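Local coordinates for SaTIE-TED (Staphylococcus aureus, PDB 6FX6), which forms the thioester domain of an LPXTG-anchored surface protein of unknown function and, as in related domains, probably attaches covalently to a host target through an internal thioester, at residues Lys11-Gly16 with Gln96-Gln101; Ala36-Asn41 with Ala54-Val59; Ser173-Lys178 with Leu184-Asp189. One frame throughout, in Å; residues are numbered along the deposited sequence.

Contact 1: Lys11-Gly16 with Gln96-Gln101; sequences KWIDKG and QYIATQ. With ZN (zinc ion), chain B.
Ile13, the last residue of strand 5-13, meets Ile98 and Tyr97 of helix 94-107, a small worked example of a helix seated on a sheet through branched side chains. Its CB points at the helix and splits the contact in two. The CG2 branch ends against Ile98 CD1 at 4.1 Å, the two isoleucines sliding past each other in opposite directions. The other branch starts with CG1 beside the backbone N (chi1 -61°) and carries Ile13 CD1 obliquely to the Tyr97 ring, 4.5 Å from Tyr97 CD2. Tyr97 OH is tied to Ala45 O and Phe38 N, which anchors that ring to the sheet. One residue on, Asp14 takes no part in the apolar contact. Its OD2 binds a zinc ion at 2.0 Å, with a water 2.1 Å from the metal, while Asp14 OD1 accepts from Gly16 N at 3.3 Å, closing an Asx turn from above the carboxylate plane. No hydrogen bond joins residues 11-16 to 96-101: the touching atoms are all carbon, so the contact rests on van der Waals packing and on burial from water, while the polar chemistry starts one residue later, where the strand has ended.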
loop_
_atom_site.group_PDB
_atom_site.type_symbol
_atom_site.label_atom_id
_atom_site.label_comp_id
_atom_site.label_asym_id
_atom_site.label_seq_id
_atom_site.Cartn_x
_atom_site.Cartn_y
_atom_site.Cartn_z
ATOM N N LYS A 11 -10.597 0.032 18.056
ATOM C CA LYS A 11 -9.823 -0.170 19.272
ATOM C C LYS A 11 -9.266 1.189 19.665
ATOM O O LYS A 11 -8.634 1.865 18.853
ATOM C CB LYS A 11 -8.719 -1.207 19.062
ATOM C CG LYS A 11 -9.283 -2.615 18.893
ATOM C CD LYS A 11 -8.292 -3.722 19.237
ATOM C CE LYS A 11 -7.449 -4.135 18.042
ATOM N NZ LYS A 11 -6.646 -5.355 18.327
ATOM N N TRP A 12 -9.538 1.603 20.898
ATOM C CA TRP A 12 -9.166 2.937 21.359
ATOM C C TRP A 12 -7.718 2.962 21.823
ATOM O O TRP A 12 -7.269 2.064 22.539
ATOM C CB TRP A 12 -10.094 3.401 22.487
ATOM C CG TRP A 12 -11.499 3.623 22.015
ATOM C CD1 TRP A 12 -12.589 2.849 22.283
ATOM C CD2 TRP A 12 -11.957 4.682 21.170
ATOM N NE1 TRP A 12 -13.700 3.365 21.664
ATOM C CE2 TRP A 12 -13.338 4.492 20.974
ATOM C CE3 TRP A 12 -11.331 5.780 20.562
ATOM C CZ2 TRP A 12 -14.112 5.361 20.196
ATOM C CZ3 TRP A 12 -12.100 6.644 19.784
ATOM C CH2 TRP A 12 -13.475 6.427 19.607
ATOM N N ILE A 13 -7.000 3.996 21.395
ATOM C CA ILE A 13 -5.647 4.268 21.845
ATOM C C ILE A 13 -5.752 5.493 22.747
ATOM O O ILE A 13 -5.994 6.602 22.273
ATOM C CB ILE A 13 -4.720 4.546 20.643
ATOM C CG1 ILE A 13 -4.670 3.316 19.719
ATOM C CG2 ILE A 13 -3.320 4.941 21.116
ATOM C CD1 ILE A 13 -4.167 3.602 18.321
ATOM N N ASP A 14 -5.599 5.285 24.048
ATOM C CA ASP A 14 -5.735 6.352 25.032
ATOM C C ASP A 14 -4.646 6.183 26.083
ATOM O O ASP A 14 -4.637 5.195 26.823
ATOM C CB ASP A 14 -7.133 6.310 25.673
ATOM C CG ASP A 14 -7.401 7.487 26.610
ATOM O OD1 ASP A 14 -6.655 8.486 26.570
ATOM O OD2 ASP A 14 -8.372 7.416 27.394
ATOM N N LYS A 15 -3.727 7.146 26.135
ATOM C CA LYS A 15 -2.653 7.143 27.121
ATOM C C LYS A 15 -2.654 8.426 27.958
ATOM O O LYS A 15 -1.638 8.778 28.557
ATOM C CB LYS A 15 -1.313 6.908 26.413
ATOM C CG LYS A 15 -1.228 5.531 25.768
ATOM C CD LYS A 15 0.059 5.312 24.989
ATOM C CE LYS A 15 -0.014 4.025 24.175
ATOM N NZ LYS A 15 1.153 3.853 23.269
ATOM N N GLY A 16 -3.806 9.099 28.032
ATOM C CA GLY A 16 -3.929 10.378 28.736
ATOM C C GLY A 16 -3.078 11.493 28.151
ATOM O O GLY A 16 -2.742 12.443 28.850
ATOM N N GLN A 96 2.835 3.826 15.107
ATOM C CA GLN A 96 2.880 3.666 13.637
ATOM C C GLN A 96 1.523 3.871 12.989
ATOM O O GLN A 96 1.431 4.544 11.963
ATOM C CB GLN A 96 3.407 2.289 13.188
ATOM C CG GLN A 96 4.860 2.234 12.752
ATOM C CD GLN A 96 5.256 3.251 11.697
ATOM O OE1 GLN A 96 6.070 4.128 11.956
ATOM N NE2 GLN A 96 4.707 3.120 10.504
ATOM N N TYR A 97 0.486 3.257 13.559
ATOM C CA TYR A 97 -0.879 3.462 13.070
ATOM C C TYR A 97 -1.242 4.942 13.049
ATOM O O TYR A 97 -1.782 5.435 12.062
ATOM C CB TYR A 97 -1.921 2.703 13.901
ATOM C CG TYR A 97 -3.314 2.945 13.381
ATOM C CD1 TYR A 97 -3.855 2.149 12.374
ATOM C CD2 TYR A 97 -4.071 4.011 13.853
ATOM C CE1 TYR A 97 -5.129 2.396 11.876
ATOM C CE2 TYR A 97 -5.335 4.270 13.359
ATOM C CZ TYR A 97 -5.865 3.466 12.374
ATOM O OH TYR A 97 -7.130 3.738 11.908
ATOM N N ILE A 98 -0.967 5.629 14.153
ATOM C CA ILE A 98 -1.261 7.061 14.276
ATOM C C ILE A 98 -0.479 7.859 13.238
ATOM O O ILE A 98 -1.045 8.724 12.565
ATOM C CB ILE A 98 -0.968 7.586 15.702
ATOM C CG1 ILE A 98 -2.022 7.056 16.667
ATOM C CG2 ILE A 98 -0.975 9.111 15.747
ATOM C CD1 ILE A 98 -1.705 7.280 18.130
ATOM N N ALA A 99 0.817 7.566 13.113
ATOM C CA ALA A 99 1.676 8.249 12.128
ATOM C C ALA A 99 1.147 8.052 10.709
ATOM O O ALA A 99 1.097 8.996 9.926
ATOM C CB ALA A 99 3.108 7.753 12.227
ATOM N N THR A 100 0.731 6.827 10.399
ATOM C CA THR A 100 0.170 6.517 9.089
ATOM C C THR A 100 -1.128 7.297 8.851
ATOM O O THR A 100 -1.290 7.912 7.796
ATOM C CB THR A 100 -0.055 5.001 8.932
ATOM O OG1 THR A 100 1.190 4.328 9.128
ATOM C CG2 THR A 100 -0.586 4.657 7.552
ATOM N N GLN A 101 -2.029 7.281 9.834
ATOM C CA GLN A 101 -3.267 8.074 9.768
ATOM C C GLN A 101 -2.959 9.554 9.584
ATOM O O GLN A 101 -3.615 10.229 8.800
ATOM C CB GLN A 101 -4.109 7.888 11.036
ATOM C CG GLN A 101 -5.404 8.700 11.091
ATOM C CD GLN A 101 -6.414 8.277 10.051
ATOM O OE1 GLN A 101 -7.272 7.431 10.320
ATOM N NE2 GLN A 101 -6.320 8.856 8.856
HETATM ZN ZN ZN B . -9.558 5.811 27.402
HETATM O O HOH W 1 -10.618 5.683 25.546
#

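Contact 2: Ala36-Asn41 with Ala54-Val59; sequences AKFYVN and AAIGAV
Phe38 lays the CE1-CZ side of its ring against Ala54 and meets the tip of Ile56 at its edge. The example is one of a loop packed on a sheet around one aromatic ring: residues 54-59 come from the connection between strands 43-47 and 59-64, and they include a type II beta turn from Ala55 to Ala58, whereas Phe38 belongs to strand 30-40 of the curled antiparallel sheet in the thioester domain. With CG beside the backbone N (chi1 -61°), the ring is carried toward the loop although its CB does not point there. Ala54 CB comes in obliquely, 3.5 Å from Phe38 CE1 and 3.6 Å from Phe38 CZ. Ile56 CD1 lies near the ring plane, 3.6 Å from Phe38 CE1, and the two side chains cross at about a right angle. One face of the ring carries a neighbour from its own strand, Ala36 CB, which stands 3.5 Å above the plane of the Phe38 ring and is shifted toward the rim. Cys47, Ala45 and Gln218 also touch the Phe38 side chain, so the ring bridges the sheet and two loops.

The turn holds its shape through Ala58 N, bonded to Ala55 O at 3.2 Å, with Gly57 taking the positive phi (82°) expected at its third position. Backbone hydrogen bonds between Leu8 and both Gly57 and Ala58 fasten the loop to strand 5-13 as well. Lys37 and Tyr39, flanking Phe38 in the strand, put their side chains on the other face of the sheet. There Lys37, which also bonds Tyr86 OH, runs out fully extended and places its NZ 3.0 Å from Tyr39 OH, to which it donates a hydrogen bond.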
loop_
_atom_site.group_PDB
_atom_site.type_symbol
_atom_site.label_atom_id
_atom_site.label_comp_id
_atom_site.label_asym_id
_atom_site.label_seq_id
_atom_site.Cartn_x
_atom_site.Cartn_y
_atom_site.Cartn_z
ATOM N N ALA A 36 -8.771 6.640 17.492
ATOM C CA ALA A 36 -9.559 5.503 17.025
ATOM C C ALA A 36 -8.729 4.725 16.016
ATOM O O ALA A 36 -8.344 5.266 14.977
ATOM C CB ALA A 36 -10.853 5.980 16.386
ATOM N N LYS A 37 -8.424 3.472 16.344
ATOM C CA LYS A 37 -7.846 2.547 15.381
ATOM C C LYS A 37 -9.006 1.768 14.784
ATOM O O LYS A 37 -9.568 0.880 15.432
ATOM C CB LYS A 37 -6.841 1.612 16.051
ATOM C CG LYS A 37 -6.043 0.761 15.079
ATOM C CD LYS A 37 -5.193 -0.252 15.823
ATOM C CE LYS A 37 -4.298 -1.029 14.874
ATOM N NZ LYS A 37 -3.570 -2.111 15.584
ATOM N N PHE A 38 -9.355 2.108 13.546
ATOM C CA PHE A 38 -10.545 1.561 12.895
ATOM C C PHE A 38 -10.311 0.180 12.297
ATOM O O PHE A 38 -9.262 -0.084 11.700
ATOM C CB PHE A 38 -11.025 2.498 11.782
ATOM C CG PHE A 38 -11.414 3.874 12.260
ATOM C CD1 PHE A 38 -12.583 4.066 12.993
ATOM C CD2 PHE A 38 -10.623 4.985 11.953
ATOM C CE1 PHE A 38 -12.952 5.338 13.421
ATOM C CE2 PHE A 38 -10.985 6.257 12.382
ATOM C CZ PHE A 38 -12.149 6.436 13.118
ATOM N N TYR A 39 -11.307 -0.688 12.455
ATOM C CA TYR A 39 -11.361 -1.984 11.786
ATOM C C TYR A 39 -12.689 -2.099 11.051
ATOM O O TYR A 39 -13.711 -1.662 11.565
ATOM C CB TYR A 39 -11.251 -3.129 12.799
ATOM C CG TYR A 39 -9.886 -3.265 13.438
ATOM C CD1 TYR A 39 -9.484 -2.399 14.453
ATOM C CD2 TYR A 39 -9.002 -4.273 13.042
ATOM C CE1 TYR A 39 -8.238 -2.519 15.045
ATOM C CE2 TYR A 39 -7.753 -4.407 13.637
ATOM C CZ TYR A 39 -7.375 -3.526 14.634
ATOM O OH TYR A 39 -6.140 -3.642 15.222
ATOM N N VAL A 40 -12.666 -2.679 9.850
ATOM C CA VAL A 40 -13.884 -3.024 9.116
ATOM C C VAL A 40 -13.737 -4.459 8.644
ATOM O O VAL A 40 -12.839 -4.765 7.850
ATOM C CB VAL A 40 -14.129 -2.102 7.897
ATOM C CG1 VAL A 40 -15.447 -2.456 7.213
ATOM C CG2 VAL A 40 -14.119 -0.634 8.318
ATOM N N ASN A 41 -14.605 -5.327 9.160
ATOM C CA ASN A 41 -14.602 -6.766 8.868
ATOM C C ASN A 41 -13.217 -7.416 9.025
ATOM O O ASN A 41 -12.778 -8.190 8.177
ATOM C CB ASN A 41 -15.197 -7.030 7.473
ATOM C CG ASN A 41 -15.831 -8.409 7.352
ATOM O OD1 ASN A 41 -15.611 -9.114 6.374
ATOM N ND2 ASN A 41 -16.630 -8.792 8.342
ATOM N N ALA A 54 -16.240 9.774 13.253
ATOM C CA ALA A 54 -16.729 8.503 12.715
ATOM C C ALA A 54 -17.915 7.974 13.533
ATOM O O ALA A 54 -18.019 8.254 14.731
ATOM C CB ALA A 54 -15.606 7.475 12.681
ATOM N N ALA A 55 -18.795 7.213 12.873
ATOM C CA ALA A 55 -19.962 6.589 13.516
ATOM C C ALA A 55 -19.635 5.164 13.965
ATOM O O ALA A 55 -20.017 4.189 13.313
ATOM C CB ALA A 55 -21.153 6.590 12.566
ATOM N N ILE A 56 -18.931 5.062 15.089
ATOM C CA ILE A 56 -18.513 3.776 15.654
ATOM C C ILE A 56 -19.733 2.912 15.965
ATOM O O ILE A 56 -20.718 3.398 16.511
ATOM C CB ILE A 56 -17.691 3.953 16.965
ATOM C CG1 ILE A 56 -16.376 4.713 16.713
ATOM C CG2 ILE A 56 -17.411 2.607 17.640
ATOM C CD1 ILE A 56 -15.492 4.115 15.648
ATOM N N GLY A 57 -19.653 1.634 15.593
ATOM C CA GLY A 57 -20.712 0.664 15.853
ATOM C C GLY A 57 -21.864 0.665 14.862
ATOM O O GLY A 57 -22.768 -0.167 14.975
ATOM N N ALA A 58 -21.835 1.578 13.889
ATOM C CA ALA A 58 -22.925 1.732 12.927
ATOM C C ALA A 58 -22.613 0.979 11.644
ATOM O O ALA A 58 -21.446 0.791 11.283
ATOM C CB ALA A 58 -23.164 3.204 12.621
ATOM N N VAL A 59 -23.679 0.579 10.956
ATOM C CA VAL A 59 -23.592 -0.117 9.679
ATOM C C VAL A 59 -23.246 0.900 8.587
ATOM O O VAL A 59 -23.962 1.885 8.406
ATOM C CB VAL A 59 -24.928 -0.821 9.336
ATOM C CG1 VAL A 59 -24.870 -1.473 7.955
ATOM C CG2 VAL A 59 -25.279 -1.849 10.407
#

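Contact 3: Ser173-Lys178 with Leu184-Asp189; sequences SGVNAK and LIVTAD
Val175 and Ala188 face each other as a non-hydrogen-bonded pair of an antiparallel beta hairpin, and the alternation of an extended strand sorts the side chains onto two faces. Val175 CG2 lies 4.2 Å from Ala188 CB, while its other methyl, CG1, which is anti to the backbone N (chi1 178°), reaches diagonally to Val186 CG1 at 4.3 Å. Ala177, paired with Val186, continues this apolar face, and Leu184 CD1 swings back toward Ala177 CB. The opposite face carries Asn176 with Thr187 and Lys178 with Ile185. There Thr187 CG2 sits between its own N and carbonyl carbon and touches Asn176 CB at 3.7 Å, whereas the extended Lys178 side chain leads away from the partner strand.

The axes of strand segments 175-178 and 184-188 run nearly antiparallel, at 173°, and five hydrogen bonds join residues 173-178 to 184-189. The bond from Ile185 N to Lys178 O, at 2.7 Å, is the shortest, and that from Asp189 N to Gly174 O marks the open end. At that end the Asp189 carboxylate turns over Gly174, bringing OD1 to 3.2 Å from Gly174 CA, a close approach to a residue that has no side chain. Asp189 OD1 is also bonded to Asn191 N, which ties the carboxylate to the chain beyond the strand.

Strand 183-188 is the middle one of three, with 175-180 on one side and 154-157 on the other. The face bearing Val175, Ala177 and Val186 packs on Ile198 of strand 195-201, and both valines reach Leu235 of strand 231-238, so the small sheet lies against the mixed sheet as in a beta sandwich.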
loop_
_atom_site.group_PDB
_atom_site.type_symbol
_atom_site.label_atom_id
_atom_site.label_comp_id
_atom_site.label_asym_id
_atom_site.label_seq_id
_atom_site.Cartn_x
_atom_site.Cartn_y
_atom_site.Cartn_z
ATOM N N SER A 173 2.743 -21.469 -16.789
ATOM C CA SER A 173 3.152 -22.868 -16.717
ATOM C C SER A 173 4.309 -23.136 -17.687
ATOM O O SER A 173 4.357 -22.563 -18.781
ATOM C CB SER A 173 1.965 -23.777 -17.043
ATOM O OG SER A 173 2.306 -25.131 -16.845
ATOM N N GLY A 174 5.249 -23.978 -17.264
ATOM C CA GLY A 174 6.449 -24.281 -18.044
ATOM C C GLY A 174 7.586 -23.276 -17.919
ATOM O O GLY A 174 8.566 -23.367 -18.659
ATOM N N VAL A 175 7.464 -22.328 -16.988
ATOM C CA VAL A 175 8.522 -21.351 -16.701
ATOM C C VAL A 175 8.820 -21.379 -15.205
ATOM O O VAL A 175 7.902 -21.255 -14.385
ATOM C CB VAL A 175 8.122 -19.914 -17.118
ATOM C CG1 VAL A 175 9.220 -18.906 -16.761
ATOM C CG2 VAL A 175 7.831 -19.854 -18.613
ATOM N N ASN A 176 10.098 -21.563 -14.867
ATOM C CA ASN A 176 10.592 -21.450 -13.493
ATOM C C ASN A 176 11.386 -20.159 -13.379
ATOM O O ASN A 176 12.212 -19.859 -14.239
ATOM C CB ASN A 176 11.489 -22.631 -13.122
ATOM C CG ASN A 176 10.703 -23.861 -12.735
ATOM O OD1 ASN A 176 9.859 -24.336 -13.496
ATOM N ND2 ASN A 176 10.979 -24.393 -11.547
ATOM N N ALA A 177 11.137 -19.412 -12.310
ATOM C CA ALA A 177 11.781 -18.127 -12.092
ATOM C C ALA A 177 12.085 -17.945 -10.616
ATOM O O ALA A 177 11.173 -17.986 -9.792
ATOM C CB ALA A 177 10.889 -17.002 -12.587
ATOM N N LYS A 178 13.367 -17.743 -10.301
ATOM C CA LYS A 178 13.831 -17.491 -8.935
ATOM C C LYS A 178 14.741 -16.263 -8.910
ATOM O O LYS A 178 15.412 -15.953 -9.900
ATOM C CB LYS A 178 14.584 -18.716 -8.392
ATOM C CG LYS A 178 14.885 -18.635 -6.899
ATOM C CD LYS A 178 15.578 -19.873 -6.350
ATOM C CE LYS A 178 15.952 -19.653 -4.889
ATOM N NZ LYS A 178 16.557 -20.855 -4.256
ATOM N N LEU A 184 17.901 -12.518 -11.796
ATOM C CA LEU A 184 16.689 -13.280 -12.060
ATOM C C LEU A 184 17.119 -14.542 -12.794
ATOM O O LEU A 184 17.668 -14.451 -13.892
ATOM C CB LEU A 184 15.700 -12.468 -12.906
ATOM C CG LEU A 184 14.408 -13.186 -13.334
ATOM C CD1 LEU A 184 13.568 -13.578 -12.129
ATOM C CD2 LEU A 184 13.593 -12.336 -14.304
ATOM N N ILE A 185 16.874 -15.701 -12.178
ATOM C CA ILE A 185 17.316 -17.003 -12.681
ATOM C C ILE A 185 16.109 -17.698 -13.309
ATOM O O ILE A 185 15.129 -17.971 -12.626
ATOM C CB ILE A 185 17.877 -17.898 -11.539
ATOM C CG1 ILE A 185 18.884 -17.140 -10.655
ATOM C CG2 ILE A 185 18.502 -19.176 -12.092
ATOM C CD1 ILE A 185 20.103 -16.612 -11.373
ATOM N N VAL A 186 16.198 -18.009 -14.600
ATOM C CA VAL A 186 15.043 -18.450 -15.381
ATOM C C VAL A 186 15.340 -19.698 -16.196
ATOM O O VAL A 186 16.398 -19.804 -16.813
ATOM C CB VAL A 186 14.599 -17.347 -16.359
ATOM C CG1 VAL A 186 13.383 -17.790 -17.156
ATOM C CG2 VAL A 186 14.304 -16.059 -15.609
ATOM N N THR A 187 14.396 -20.635 -16.200
ATOM C CA THR A 187 14.404 -21.729 -17.165
ATOM C C THR A 187 12.982 -21.949 -17.684
ATOM O O THR A 187 12.022 -21.888 -16.921
ATOM C CB THR A 187 15.039 -23.020 -16.591
ATOM O OG1 THR A 187 15.062 -24.041 -17.600
ATOM C CG2 THR A 187 14.292 -23.536 -15.366
ATOM N N ALA A 188 12.863 -22.162 -18.994
ATOM C CA ALA A 188 11.582 -22.396 -19.655
ATOM C C ALA A 188 11.641 -23.693 -20.439
ATOM O O ALA A 188 12.659 -23.990 -21.066
ATOM C CB ALA A 188 11.252 -21.243 -20.585
ATOM N N ASP A 189 10.545 -24.452 -20.410
ATOM C CA ASP A 189 10.454 -25.744 -21.111
ATOM C C ASP A 189 9.447 -25.655 -22.271
ATOM O O ASP A 189 8.906 -24.582 -22.539
ATOM C CB ASP A 189 10.151 -26.893 -20.119
ATOM C CG ASP A 189 8.872 -26.686 -19.325
ATOM O OD1 ASP A 189 7.794 -26.549 -19.938
ATOM O OD2 ASP A 189 8.943 -26.679 -18.075
#

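From the N terminus, residues 11-16 open contact 1 first, and its loop does not close until helix residues 96-101. Contact 2 opens at 36-41 and closes at 54-59, wholly within that span. The two meet in space as well: strands 5-13 and 30-40 are neighbours in one sheet, joined by a hydrogen bond from Lys11 N to Lys37 O at 2.9 Å. Contact 1 thus ties the sheet to a helix, and contact 2 ties it to a loop. Contact 3 follows in series as a local hairpin closure. Its centre lies about 45 Å from the centres of both others, across the chain's centre, in the separate C-terminal beta region.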